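Local coordinates for protein HMG-CoA Lyase (Bacillus subtilis subsp. subtilis, PDB 1YDO) that is a member of the HMGL-like family, with a TIM-barrel fold of parallel strands wrapped by helices, at residues Leu136-Tyr141 with Gly170-Ser175. Numbering follows the deposited sequence.
Sequences LTTRAY and GISELS
Ser175, Ala140 and Arg139 have the most surface buried in the contact between Leu136-Tyr141 and Gly170-Ser175, which lead into the neighbouring parallel strands 137-143 and 174-177 of the barrel, joined through helix 156-169 as a beta-alpha-beta unit; Ala140 bridges Leu174, and Tyr141 bridges Ser175. Ala140 is gripped at both backbone ends: its N donates to Glu173 O at 2.9 Å, and its O accepts from Ser175 N at 2.7 Å, each with an N-H...O angle of 168°. Nearer Gly170, where the chain leaves that helix in a Schellman motif, the pairing is longer and less straight: Ser172 N reaches Thr138 O at 3.2 Å, from above the carbonyl plane. The Ala140 methyl faces the helix layer and meets Ile171 CD1 at 3.9 Å.

Arg139 and Ser175 turn to the barrel interior instead. With CG anti to the backbone N (chi1 -176°) and the chain extended to NE, Arg139 runs alongside Glu173, pointing the same way; NE and Glu173 OE1 form a long salt bridge of 3.4 Å, the guanidinium and carboxylate planes 66° apart. Ser175 OG lies over one guanidinium face, 3.6 Å from Arg139 NH2, and 3.5 Å from Tyr141 CE1. Arg139 NH2 forms a salt bridge with Asp231 OD2, Ser175 OG a hydrogen bond with Asp231 OD1, and Glu173 OE1 a salt bridge with Lys10. Arg139 thus has two carboxylate partners, and this polar network links the strand pair to strands 229-232 and 8-11.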
loop_
_atom_site.group_PDB
_atom_site.type_symbol
_atom_site.label_atom_id
_atom_site.label_comp_id
_atom_site.label_asym_id
_atom_site.label_seq_id
_atom_site.Cartn_x
_atom_site.Cartn_y
_atom_site.Cartn_z
ATOM N N LEU A 136 12.002 26.516 22.175
ATOM C CA LEU A 136 11.147 25.451 21.658
ATOM C C LEU A 136 11.474 25.203 20.194
ATOM O O LEU A 136 11.551 26.140 19.407
ATOM C CB LEU A 136 9.687 25.875 21.780
ATOM C CG LEU A 136 8.734 24.812 22.289
ATOM C CD1 LEU A 136 9.199 24.373 23.664
ATOM C CD2 LEU A 136 7.323 25.367 22.357
ATOM N N THR A 137 11.666 23.948 19.822
ATOM C CA THR A 137 11.966 23.640 18.429
ATOM C C THR A 137 10.695 23.746 17.604
ATOM O O THR A 137 9.631 23.332 18.048
ATOM C CB THR A 137 12.526 22.242 18.311
ATOM O OG1 THR A 137 11.633 21.326 18.950
ATOM C CG2 THR A 137 13.883 22.174 18.994
ATOM N N THR A 138 10.804 24.298 16.405
ATOM C CA THR A 138 9.630 24.457 15.569
ATOM C C THR A 138 9.664 23.593 14.329
ATOM O O THR A 138 10.730 23.243 13.824
ATOM C CB THR A 138 9.459 25.905 15.108
ATOM O OG1 THR A 138 10.574 26.274 14.280
ATOM C CG2 THR A 138 9.354 26.836 16.312
ATOM N N ARG A 139 8.472 23.287 13.831
ATOM C CA ARG A 139 8.298 22.474 12.644
ATOM C C ARG A 139 7.084 22.994 11.896
ATOM O O ARG A 139 6.079 23.331 12.518
ATOM C CB ARG A 139 8.063 21.031 13.054
ATOM C CG ARG A 139 7.974 20.078 11.907
ATOM C CD ARG A 139 7.273 18.826 12.350
ATOM N NE ARG A 139 7.478 17.741 11.411
ATOM C CZ ARG A 139 6.762 16.631 11.394
ATOM N NH1 ARG A 139 5.779 16.473 12.271
ATOM N NH2 ARG A 139 7.050 15.683 10.512
ATOM N N ALA A 140 7.174 23.048 10.569
ATOM C CA ALA A 140 6.076 23.536 9.743
ATOM C C ALA A 140 5.391 22.402 8.981
ATOM O O ALA A 140 6.034 21.460 8.513
ATOM C CB ALA A 140 6.585 24.600 8.764
ATOM N N TYR A 141 4.075 22.521 8.856
ATOM C CA TYR A 141 3.253 21.542 8.177
ATOM C C TYR A 141 2.630 22.169 6.949
ATOM O O TYR A 141 1.563 22.767 7.040
ATOM C CB TYR A 141 2.135 21.094 9.109
ATOM C CG TYR A 141 2.257 19.679 9.592
ATOM C CD1 TYR A 141 2.242 18.624 8.690
ATOM C CD2 TYR A 141 2.376 19.392 10.957
ATOM C CE1 TYR A 141 2.343 17.324 9.121
ATOM C CE2 TYR A 141 2.476 18.085 11.404
ATOM C CZ TYR A 141 2.459 17.061 10.478
ATOM O OH TYR A 141 2.555 15.758 10.884
ATOM N N GLY A 170 13.017 30.461 10.096
ATOM C CA GLY A 170 13.861 29.806 11.076
ATOM C C GLY A 170 13.365 28.438 11.504
ATOM O O GLY A 170 13.895 27.843 12.448
ATOM N N ILE A 171 12.351 27.925 10.817
ATOM C CA ILE A 171 11.813 26.611 11.153
ATOM C C ILE A 171 12.916 25.574 11.032
ATOM O O ILE A 171 13.925 25.808 10.379
ATOM C CB ILE A 171 10.678 26.224 10.206
ATOM C CG1 ILE A 171 11.184 26.273 8.763
ATOM C CG2 ILE A 171 9.482 27.151 10.415
ATOM C CD1 ILE A 171 10.194 25.718 7.750
ATOM N N SER A 172 12.726 24.421 11.647
ATOM C CA SER A 172 13.756 23.399 11.587
ATOM C C SER A 172 13.458 22.275 10.595
ATOM O O SER A 172 14.377 21.626 10.083
ATOM C CB SER A 172 13.970 22.818 12.982
ATOM O OG SER A 172 14.208 23.859 13.916
ATOM N N GLU A 173 12.174 22.061 10.318
ATOM C CA GLU A 173 11.747 21.007 9.408
ATOM C C GLU A 173 10.446 21.370 8.706
ATOM O O GLU A 173 9.496 21.807 9.335
ATOM C CB GLU A 173 11.547 19.725 10.193
ATOM C CG GLU A 173 11.477 18.499 9.346
ATOM C CD GLU A 173 11.681 17.248 10.168
ATOM O OE1 GLU A 173 10.699 16.766 10.761
ATOM O OE2 GLU A 173 12.830 16.761 10.243
ATOM N N LEU A 174 10.404 21.177 7.399
ATOM C CA LEU A 174 9.206 21.490 6.658
ATOM C C LEU A 174 8.558 20.175 6.226
ATOM O O LEU A 174 9.068 19.473 5.358
ATOM C CB LEU A 174 9.563 22.333 5.448
ATOM C CG LEU A 174 8.500 23.254 4.880
ATOM C CD1 LEU A 174 9.012 23.827 3.572
ATOM C CD2 LEU A 174 7.208 22.503 4.634
ATOM N N SER A 175 7.423 19.841 6.827
ATOM C CA SER A 175 6.756 18.589 6.497
ATOM C C SER A 175 5.738 18.793 5.403
ATOM O O SER A 175 4.707 19.423 5.617
ATOM C CB SER A 175 6.096 18.005 7.750
ATOM O OG SER A 175 5.406 16.816 7.466
#